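PDB 5OJ5: Ycf48-like protein from Thermosynechococcus elongatus, which binds the C-terminal extension of the D1 precursor and probably assists early photosystem II assembly and the replacement of photodamaged D1. Local coordinates for residues L59-W70 with R101-N110; P192-S200 with T208-W216. All blocks are in the same frame, centred on the assembly; numbering follows the deposited sequence. Where two conformers were deposited one is given.

Contact 1: residues L59-W70 with R101-N110; sequences LDMSFIDRHHGW and RFNSVSFQGN
The carboxylate oxygen OD2 of D60 is held by two donors: the backbone N of V105, 2.9 Å from OD2 in a nearly straight bond (165°) on the anti side and tilted out of the carboxylate plane, and a water that also bonds OG of S104. OG of S104 in turn bonds the backbone N of I147. Two residues on, S62 repeats the pattern with a hydroxyl, OG accepting from the backbone N of F107 at 3.0 Å. In both residues the first torsion (-158° in D60) sets the polar group opposite its own backbone N. I64 and W70 both approach F107 from the same side of its ring. The methyl CD1 of I64 makes a CH-pi contact over the face, 4.1 Å from the F107 ring centroid, and also lies at the edge of the W70 indole; the five-membered ring of W70 is nearly parallel to the F107 ring (16°) but slid so far that they barely overlap. At the other end, CD1 of L59 sits centrally over one face of the R101 guanidinium, 3.6 Å from CZ of R101. Segments 59-63 and 101-108, from the first strands of two successive four-stranded propeller blades, run roughly parallel. With no backbone-to-backbone hydrogen bond between them, the blades meet through side chain-to-backbone bonds, bridging waters and the packing of F107 against I64 and W70.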
loop_
_atom_site.group_PDB
_atom_site.type_symbol
_atom_site.label_atom_id
_atom_site.label_comp_id
_atom_site.label_asym_id
_atom_site.label_seq_id
_atom_site.Cartn_x
_atom_site.Cartn_y
_atom_site.Cartn_z
ATOM N N LEU A 59 -4.123 7.775 1.252
ATOM C CA LEU A 59 -4.061 6.352 1.549
ATOM C C LEU A 59 -3.673 5.472 0.384
ATOM O O LEU A 59 -3.164 4.369 0.607
ATOM C CB LEU A 59 -5.376 5.891 2.153
ATOM C CG LEU A 59 -5.734 6.591 3.473
ATOM C CD1 LEU A 59 -7.124 6.134 3.917
ATOM C CD2 LEU A 59 -4.689 6.258 4.541
ATOM N N ASP A 60 -3.942 5.873 -0.855
ATOM C CA ASP A 60 -3.633 5.000 -1.984
ATOM C C ASP A 60 -3.545 5.820 -3.258
ATOM O O ASP A 60 -4.020 6.965 -3.329
ATOM C CB ASP A 60 -4.653 3.863 -2.097
ATOM C CG ASP A 60 -4.120 2.659 -2.864
ATOM O OD1 ASP A 60 -2.870 2.522 -3.050
ATOM O OD2 ASP A 60 -4.974 1.842 -3.260
ATOM N N MET A 61 -2.973 5.206 -4.298
ATOM C CA MET A 61 -2.736 5.846 -5.584
ATOM C C MET A 61 -2.711 4.771 -6.657
ATOM O O MET A 61 -2.176 3.700 -6.429
ATOM C CB MET A 61 -1.427 6.644 -5.509
ATOM C CG MET A 61 -1.032 7.385 -6.777
ATOM S SD MET A 61 0.608 8.135 -6.734
ATOM C CE MET A 61 0.441 9.294 -5.398
ATOM N N SER A 62 -3.228 5.098 -7.842
ATOM C CA SER A 62 -3.178 4.180 -8.982
ATOM C C SER A 62 -3.169 4.966 -10.276
ATOM O O SER A 62 -3.810 6.028 -10.367
ATOM C CB SER A 62 -4.364 3.207 -8.924
ATOM O OG SER A 62 -4.276 2.211 -9.932
ATOM N N PHE A 63 -2.450 4.458 -11.272
ATOM C CA PHE A 63 -2.315 5.111 -12.553
ATOM C C PHE A 63 -3.055 4.361 -13.664
ATOM O O PHE A 63 -3.029 3.126 -13.750
ATOM C CB PHE A 63 -0.840 5.293 -12.924
ATOM C CG PHE A 63 -0.234 6.519 -12.297
ATOM C CD1 PHE A 63 -0.126 7.715 -13.003
ATOM C CD2 PHE A 63 0.176 6.509 -10.992
ATOM C CE1 PHE A 63 0.375 8.860 -12.409
ATOM C CE2 PHE A 63 0.682 7.684 -10.391
ATOM C CZ PHE A 63 0.763 8.846 -11.105
ATOM N N ILE A 64 -3.675 5.133 -14.548
ATOM C CA ILE A 64 -4.207 4.623 -15.808
ATOM C C ILE A 64 -3.079 4.311 -16.773
ATOM O O ILE A 64 -3.065 3.273 -17.433
ATOM C CB ILE A 64 -5.140 5.688 -16.404
ATOM C CG1 ILE A 64 -6.378 5.824 -15.518
ATOM C CG2 ILE A 64 -5.515 5.336 -17.852
ATOM C CD1 ILE A 64 -7.044 7.110 -15.409
ATOM N N ASP A 65 -2.146 5.242 -16.892
ATOM C CA ASP A 65 -1.011 5.126 -17.791
ATOM C C ASP A 65 0.129 5.900 -17.134
ATOM O O ASP A 65 0.069 6.233 -15.948
ATOM C CB ASP A 65 -1.385 5.566 -19.206
ATOM C CG ASP A 65 -1.836 7.008 -19.276
ATOM O OD1 ASP A 65 -1.378 7.843 -18.503
ATOM O OD2 ASP A 65 -2.603 7.350 -20.179
ATOM N N ARG A 66 1.202 6.155 -17.870
ATOM C CA ARG A 66 2.351 6.784 -17.243
ATOM C C ARG A 66 2.027 8.193 -16.714
ATOM O O ARG A 66 2.655 8.664 -15.764
ATOM C CB ARG A 66 3.470 6.878 -18.293
ATOM C CG ARG A 66 4.624 7.802 -17.945
ATOM C CD ARG A 66 5.872 7.420 -18.704
ATOM N NE ARG A 66 7.102 7.959 -18.118
ATOM C CZ ARG A 66 7.878 7.326 -17.228
ATOM N NH1 ARG A 66 7.559 6.121 -16.752
ATOM N NH2 ARG A 66 8.986 7.920 -16.808
ATOM N N HIS A 67 1.098 8.897 -17.338
ATOM C CA HIS A 67 0.855 10.293 -16.987
ATOM C C HIS A 67 -0.398 10.552 -16.184
ATOM O O HIS A 67 -0.445 11.519 -15.406
ATOM C CB HIS A 67 0.799 11.116 -18.267
ATOM C CG HIS A 67 2.080 11.060 -19.004
ATOM N ND1 HIS A 67 3.185 11.808 -18.657
ATOM C CD2 HIS A 67 2.474 10.264 -20.014
ATOM C CE1 HIS A 67 4.192 11.515 -19.464
ATOM N NE2 HIS A 67 3.783 10.584 -20.311
ATOM N N HIS A 68 -1.408 9.717 -16.361
ATOM C CA HIS A 68 -2.739 9.994 -15.833
ATOM C C HIS A 68 -3.010 9.053 -14.669
ATOM O O HIS A 68 -2.975 7.836 -14.840
ATOM C CB HIS A 68 -3.759 9.766 -16.945
ATOM C CG HIS A 68 -5.151 10.205 -16.610
ATOM N ND1 HIS A 68 -6.242 9.830 -17.372
ATOM C CD2 HIS A 68 -5.625 11.034 -15.647
ATOM C CE1 HIS A 68 -7.333 10.402 -16.883
ATOM N NE2 HIS A 68 -6.985 11.125 -15.826
ATOM N N GLY A 69 -3.264 9.622 -13.497
ATOM C CA GLY A 69 -3.506 8.809 -12.327
ATOM C C GLY A 69 -4.339 9.524 -11.299
ATOM O O GLY A 69 -4.698 10.700 -11.441
ATOM N N TRP A 70 -4.654 8.789 -10.233
ATOM C CA TRP A 70 -5.561 9.212 -9.173
ATOM C C TRP A 70 -5.005 8.819 -7.821
ATOM O O TRP A 70 -4.386 7.750 -7.680
ATOM C CB TRP A 70 -6.950 8.554 -9.366
ATOM C CG TRP A 70 -7.702 9.072 -10.561
ATOM C CD1 TRP A 70 -7.573 8.663 -11.844
ATOM C CD2 TRP A 70 -8.661 10.121 -10.558
ATOM N NE1 TRP A 70 -8.394 9.425 -12.667
ATOM C CE2 TRP A 70 -9.098 10.294 -11.884
ATOM C CE3 TRP A 70 -9.220 10.908 -9.551
ATOM C CZ2 TRP A 70 -10.074 11.241 -12.245
ATOM C CZ3 TRP A 70 -10.223 11.824 -9.938
ATOM C CH2 TRP A 70 -10.628 11.959 -11.250
ATOM N N ARG A 101 -13.541 7.272 4.451
ATOM C CA ARG A 101 -12.116 6.999 4.335
ATOM C C ARG A 101 -11.954 6.182 3.070
ATOM O O ARG A 101 -12.341 5.010 3.040
ATOM C CB ARG A 101 -11.692 6.213 5.560
ATOM C CG ARG A 101 -10.260 5.833 5.573
ATOM C CD ARG A 101 -10.002 4.890 6.758
ATOM N NE ARG A 101 -8.642 4.383 6.782
ATOM C CZ ARG A 101 -7.597 5.006 7.326
ATOM N NH1 ARG A 101 -7.721 6.177 7.969
ATOM N NH2 ARG A 101 -6.406 4.425 7.266
ATOM N N PHE A 102 -11.409 6.787 1.993
ATOM C CA PHE A 102 -11.161 6.048 0.764
ATOM C C PHE A 102 -9.847 5.309 0.934
ATOM O O PHE A 102 -8.779 5.922 0.949
ATOM C CB PHE A 102 -11.106 6.976 -0.444
ATOM C CG PHE A 102 -12.411 7.620 -0.849
ATOM C CD1 PHE A 102 -13.654 7.108 -0.559
ATOM C CD2 PHE A 102 -12.361 8.764 -1.634
ATOM C CE1 PHE A 102 -14.809 7.746 -1.014
ATOM C CE2 PHE A 102 -13.495 9.353 -2.119
ATOM C CZ PHE A 102 -14.724 8.851 -1.771
ATOM N N ASN A 103 -9.945 3.993 1.125
ATOM C CA ASN A 103 -8.855 3.129 1.521
ATOM C C ASN A 103 -8.029 2.649 0.330
ATOM O O ASN A 103 -6.871 2.269 0.510
ATOM C CB ASN A 103 -9.467 1.850 2.241
ATOM C CG ASN A 103 -9.950 2.080 3.581
ATOM O OD1 ASN A 103 -9.400 2.867 4.337
ATOM N ND2 ASN A 103 -10.971 1.332 3.926
ATOM N N SER A 104 -8.633 2.580 -0.861
ATOM C CA SER A 104 -8.027 1.835 -1.955
ATOM C C SER A 104 -8.560 2.382 -3.258
ATOM O O SER A 104 -9.761 2.623 -3.386
ATOM C CB SER A 104 -8.362 0.366 -1.788
ATOM O OG SER A 104 -7.904 -0.468 -2.824
ATOM N N VAL A 105 -7.661 2.548 -4.241
ATOM C CA VAL A 105 -8.031 2.903 -5.605
ATOM C C VAL A 105 -7.231 2.006 -6.532
ATOM O O VAL A 105 -6.044 1.740 -6.286
ATOM C CB VAL A 105 -7.789 4.395 -5.914
ATOM C CG1 VAL A 105 -6.321 4.828 -5.676
ATOM C CG2 VAL A 105 -8.243 4.770 -7.331
ATOM N N SER A 106 -7.872 1.534 -7.609
ATOM C CA SER A 106 -7.171 0.651 -8.543
ATOM C C SER A 106 -7.726 0.844 -9.930
ATOM O O SER A 106 -8.938 0.701 -10.134
ATOM C CB SER A 106 -7.351 -0.791 -8.100
ATOM O OG SER A 106 -6.718 -1.698 -8.981
ATOM N N PHE A 107 -6.835 1.090 -10.880
ATOM C CA PHE A 107 -7.177 1.158 -12.307
ATOM C C PHE A 107 -6.513 0.019 -13.057
ATOM O O PHE A 107 -5.403 -0.420 -12.739
ATOM C CB PHE A 107 -6.672 2.477 -12.919
ATOM C CG PHE A 107 -7.608 3.633 -12.647
ATOM C CD1 PHE A 107 -8.564 4.003 -13.601
ATOM C CD2 PHE A 107 -7.574 4.336 -11.432
ATOM C CE1 PHE A 107 -9.450 5.030 -13.378
ATOM C CE2 PHE A 107 -8.496 5.393 -11.203
ATOM C CZ PHE A 107 -9.426 5.719 -12.181
ATOM N N GLN A 108 -7.206 -0.418 -14.102
ATOM C CA GLN A 108 -6.605 -1.241 -15.162
ATOM C C GLN A 108 -7.039 -0.541 -16.451
ATOM O O GLN A 108 -8.214 -0.597 -16.841
ATOM C CB GLN A 108 -7.086 -2.681 -15.088
ATOM C CG GLN A 108 -6.519 -3.551 -16.205
ATOM C CD GLN A 108 -5.016 -3.466 -16.272
ATOM O OE1 GLN A 108 -4.449 -3.153 -17.344
ATOM N NE2 GLN A 108 -4.357 -3.757 -15.198
ATOM N N GLY A 109 -6.124 0.200 -17.041
ATOM C CA GLY A 109 -6.527 1.108 -18.123
ATOM C C GLY A 109 -7.541 2.113 -17.613
ATOM O O GLY A 109 -7.439 2.613 -16.487
ATOM N N ASN A 110 -8.558 2.416 -18.419
ATOM C CA ASN A 110 -9.549 3.425 -18.048
ATOM C C ASN A 110 -10.577 2.928 -17.043
ATOM O O ASN A 110 -11.416 3.731 -16.609
ATOM C CB ASN A 110 -10.260 3.989 -19.283
ATOM C CG ASN A 110 -9.674 5.353 -19.751
ATOM O OD1 ASN A 110 -8.763 5.907 -19.170
ATOM N ND2 ASN A 110 -10.253 5.885 -20.793
HETATM O O HOH W 1 -5.169 -0.768 -2.699
HETATM O O HOH W 2 -2.884 0.289 -13.332
HETATM O O HOH W 3 -3.661 0.792 -15.757
HETATM O O HOH W 4 -7.351 8.235 -19.439
#

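Contact 2: residues P192-S200 with T208-W216; sequences PSGEYVAVS and TWEPGQTAW
With chi1 at 178°, W209 sends its indole out opposite its own backbone N, and Y196, at -67°, swings its ring beside the backbone N; the two side chains run alongside each other, pointing the same way. They touch edge to edge, CD2 of Y196 lying 3.8 Å from CE3 of W209. Y196 and W209 form an antiparallel hydrogen-bonded pair, with Y196 N to W209 O at 2.9 Å and W209 N to Y196 O at 3.0 Å. W216 packs its six-membered ring against strand 196-199, CH2 lying 3.7 Å from CB of Y196 and CZ3 3.8 Å from CB of A198, while CB of W209 rests over one face of the W216 indole. Beyond the pair the chain turns through a type II beta turn, E210 to Q213, and NE1 of W209 donates to the backbone O of Q213 at 2.9 Å, from above the carbonyl plane. Outside the segments, Y196 OH bonds E156 and W216 NE1 bonds G162 O. This hairpin of strands 196-199 and 205-209, whose second strand and turn belong to the Arg-rich patch, thus joins a two-bond backbone pair to an aromatic cluster in which the indole N-H groups and the tyrosine hydroxyl all have polar partners.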
loop_
_atom_site.group_PDB
_atom_site.type_symbol
_atom_site.label_atom_id
_atom_site.label_comp_id
_atom_site.label_asym_id
_atom_site.label_seq_id
_atom_site.Cartn_x
_atom_site.Cartn_y
_atom_site.Cartn_z
ATOM N N PRO A 192 1.898 -10.553 -7.318
ATOM C CA PRO A 192 1.554 -10.478 -8.758
ATOM C C PRO A 192 0.623 -11.561 -9.209
ATOM O O PRO A 192 -0.097 -11.372 -10.198
ATOM C CB PRO A 192 2.910 -10.592 -9.468
ATOM C CG PRO A 192 3.864 -10.002 -8.503
ATOM C CD PRO A 192 3.335 -10.426 -7.083
ATOM N N SER A 193 0.623 -12.695 -8.556
ATOM C CA SER A 193 -0.271 -13.759 -8.950
ATOM C C SER A 193 -1.525 -13.807 -8.123
ATOM O O SER A 193 -2.260 -14.808 -8.176
ATOM C CB SER A 193 0.456 -15.065 -8.942
ATOM O OG SER A 193 1.041 -15.167 -7.689
ATOM N N GLY A 194 -1.794 -12.745 -7.348
ATOM C CA GLY A 194 -3.078 -12.666 -6.677
ATOM C C GLY A 194 -3.123 -13.365 -5.348
ATOM O O GLY A 194 -4.216 -13.620 -4.863
ATOM N N GLU A 195 -1.955 -13.699 -4.769
ATOM C CA GLU A 195 -1.934 -14.136 -3.382
ATOM C C GLU A 195 -1.978 -12.926 -2.467
ATOM O O GLU A 195 -1.584 -11.820 -2.849
ATOM C CB GLU A 195 -0.623 -14.869 -3.119
ATOM C CG GLU A 195 -0.406 -15.931 -4.094
ATOM C CD GLU A 195 1.079 -16.262 -4.335
ATOM O OE1 GLU A 195 1.991 -15.354 -4.614
ATOM O OE2 GLU A 195 1.311 -17.502 -4.295
ATOM N N TYR A 196 -2.452 -13.138 -1.243
ATOM C CA TYR A 196 -2.460 -12.074 -0.242
ATOM C C TYR A 196 -1.815 -12.558 1.038
ATOM O O TYR A 196 -1.851 -13.741 1.370
ATOM C CB TYR A 196 -3.906 -11.618 0.044
ATOM C CG TYR A 196 -4.583 -10.924 -1.114
ATOM C CD1 TYR A 196 -4.540 -9.532 -1.219
ATOM C CD2 TYR A 196 -5.250 -11.636 -2.110
ATOM C CE1 TYR A 196 -5.195 -8.855 -2.238
ATOM C CE2 TYR A 196 -5.903 -10.951 -3.155
ATOM C CZ TYR A 196 -5.881 -9.572 -3.197
ATOM O OH TYR A 196 -6.556 -8.926 -4.215
ATOM N N VAL A 197 -1.269 -11.580 1.768
ATOM C CA VAL A 197 -0.736 -11.800 3.108
ATOM C C VAL A 197 -1.294 -10.719 4.011
ATOM O O VAL A 197 -1.296 -9.535 3.657
ATOM C CB VAL A 197 0.808 -11.869 3.108
ATOM C CG1 VAL A 197 1.499 -10.564 2.678
ATOM C CG2 VAL A 197 1.314 -12.266 4.509
ATOM N N ALA A 198 -1.790 -11.133 5.179
ATOM C CA ALA A 198 -2.444 -10.240 6.126
ATOM C C ALA A 198 -1.835 -10.429 7.508
ATOM O O ALA A 198 -1.725 -11.560 7.997
ATOM C CB ALA A 198 -3.923 -10.553 6.204
ATOM N N VAL A 199 -1.489 -9.350 8.154
ATOM C CA VAL A 199 -0.991 -9.372 9.528
ATOM C C VAL A 199 -2.166 -9.280 10.480
ATOM O O VAL A 199 -3.071 -8.464 10.288
ATOM C CB VAL A 199 0.008 -8.225 9.747
ATOM C CG1 VAL A 199 0.471 -8.213 11.213
ATOM C CG2 VAL A 199 1.215 -8.397 8.798
ATOM N N SER A 200 -2.173 -10.107 11.533
ATOM C CA SER A 200 -3.267 -10.101 12.507
ATOM C C SER A 200 -3.295 -8.770 13.268
ATOM O O SER A 200 -2.316 -8.019 13.284
ATOM C CB SER A 200 -3.120 -11.288 13.449
ATOM O OG SER A 200 -2.031 -11.123 14.363
ATOM N N THR A 208 -2.164 -16.178 5.125
ATOM C CA THR A 208 -2.026 -16.111 3.676
ATOM C C THR A 208 -3.247 -16.702 2.985
ATOM O O THR A 208 -3.934 -17.576 3.530
ATOM C CB THR A 208 -0.750 -16.818 3.188
ATOM O OG1 THR A 208 -0.778 -18.186 3.605
ATOM C CG2 THR A 208 0.523 -16.160 3.717
ATOM N N TRP A 209 -3.484 -16.234 1.765
ATOM C CA TRP A 209 -4.556 -16.798 0.944
ATOM C C TRP A 209 -4.110 -16.792 -0.494
ATOM O O TRP A 209 -3.486 -15.844 -0.945
ATOM C CB TRP A 209 -5.849 -15.981 1.090
ATOM C CG TRP A 209 -6.957 -16.520 0.203
ATOM C CD1 TRP A 209 -7.790 -17.539 0.488
ATOM C CD2 TRP A 209 -7.278 -16.074 -1.126
ATOM N NE1 TRP A 209 -8.653 -17.744 -0.587
ATOM C CE2 TRP A 209 -8.365 -16.838 -1.567
ATOM C CE3 TRP A 209 -6.765 -15.082 -1.956
ATOM C CZ2 TRP A 209 -8.946 -16.651 -2.835
ATOM C CZ3 TRP A 209 -7.343 -14.898 -3.208
ATOM C CH2 TRP A 209 -8.418 -15.669 -3.609
ATOM N N GLU A 210 -4.478 -17.832 -1.232
ATOM C CA GLU A 210 -4.304 -17.823 -2.676
ATOM C C GLU A 210 -5.546 -18.399 -3.315
ATOM O O GLU A 210 -6.265 -19.184 -2.699
ATOM C CB GLU A 210 -3.087 -18.607 -3.153
ATOM C CG GLU A 210 -3.086 -20.011 -2.797
ATOM C CD GLU A 210 -1.850 -20.673 -3.377
ATOM O OE1 GLU A 210 -1.706 -20.746 -4.624
ATOM O OE2 GLU A 210 -1.003 -21.081 -2.574
ATOM N N PRO A 211 -5.797 -18.046 -4.584
ATOM C CA PRO A 211 -6.973 -18.541 -5.297
ATOM C C PRO A 211 -7.061 -20.042 -5.181
ATOM O O PRO A 211 -6.051 -20.756 -5.292
ATOM C CB PRO A 211 -6.703 -18.106 -6.736
ATOM C CG PRO A 211 -5.964 -16.836 -6.572
ATOM C CD PRO A 211 -5.108 -16.990 -5.333
ATOM N N GLY A 212 -8.280 -20.520 -4.972
ATOM C CA GLY A 212 -8.532 -21.903 -4.761
ATOM C C GLY A 212 -8.722 -22.267 -3.313
ATOM O O GLY A 212 -9.418 -23.234 -3.012
ATOM N N GLN A 213 -8.108 -21.512 -2.404
ATOM C CA GLN A 213 -8.273 -21.775 -0.985
ATOM C C GLN A 213 -9.641 -21.261 -0.547
ATOM O O GLN A 213 -10.100 -20.208 -1.002
ATOM C CB GLN A 213 -7.209 -20.998 -0.210
ATOM C CG GLN A 213 -5.996 -21.706 0.313
ATOM C CD GLN A 213 -5.030 -20.656 0.957
ATOM O OE1 GLN A 213 -4.161 -20.174 0.284
ATOM N NE2 GLN A 213 -5.220 -20.282 2.261
ATOM N N THR A 214 -10.283 -21.966 0.371
ATOM C CA THR A 214 -11.568 -21.468 0.839
ATOM C C THR A 214 -11.494 -20.653 2.120
ATOM O O THR A 214 -12.518 -20.122 2.545
ATOM C CB THR A 214 -12.586 -22.591 1.005
ATOM O OG1 THR A 214 -12.131 -23.487 2.024
ATOM C CG2 THR A 214 -12.773 -23.327 -0.289
ATOM N N ALA A 215 -10.320 -20.535 2.727
ATOM C CA ALA A 215 -10.140 -19.782 3.952
ATOM C C ALA A 215 -8.693 -19.328 3.978
ATOM O O ALA A 215 -7.838 -19.916 3.315
ATOM C CB ALA A 215 -10.423 -20.656 5.185
ATOM N N TRP A 216 -8.423 -18.314 4.775
ATOM C CA TRP A 216 -7.037 -17.920 5.040
ATOM C C TRP A 216 -6.325 -19.024 5.819
ATOM O O TRP A 216 -6.928 -19.730 6.633
ATOM C CB TRP A 216 -7.038 -16.652 5.910
ATOM C CG TRP A 216 -7.525 -15.417 5.183
ATOM C CD1 TRP A 216 -8.812 -15.011 5.068
ATOM C CD2 TRP A 216 -6.737 -14.455 4.515
ATOM N NE1 TRP A 216 -8.879 -13.830 4.369
ATOM C CE2 TRP A 216 -7.610 -13.472 4.016
ATOM C CE3 TRP A 216 -5.368 -14.295 4.316
ATOM C CZ2 TRP A 216 -7.146 -12.342 3.345
ATOM C CZ3 TRP A 216 -4.915 -13.165 3.606
ATOM C CH2 TRP A 216 -5.800 -12.213 3.151
#

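How the contacts relate
Both contacts belong to the same seven-bladed propeller but at different levels of its construction. Contact 1 joins two neighbouring blades, each contributing its first strand, and is partly buried, with water at several points; contact 2 lies within one blade, between its second and third strands, and is more thoroughly buried except around the turn and the neighbouring glutamates. The centres of contact 1 and contact 2 are about 22 Å apart and their nearest atoms about 9 Å, and they share no strand. The chemistry follows the place: sheet pairing through the main chain builds the blade in contact 2, whereas between blades aspartate and serine side chains reach across to backbone N-H groups. Each adds aromatic packing.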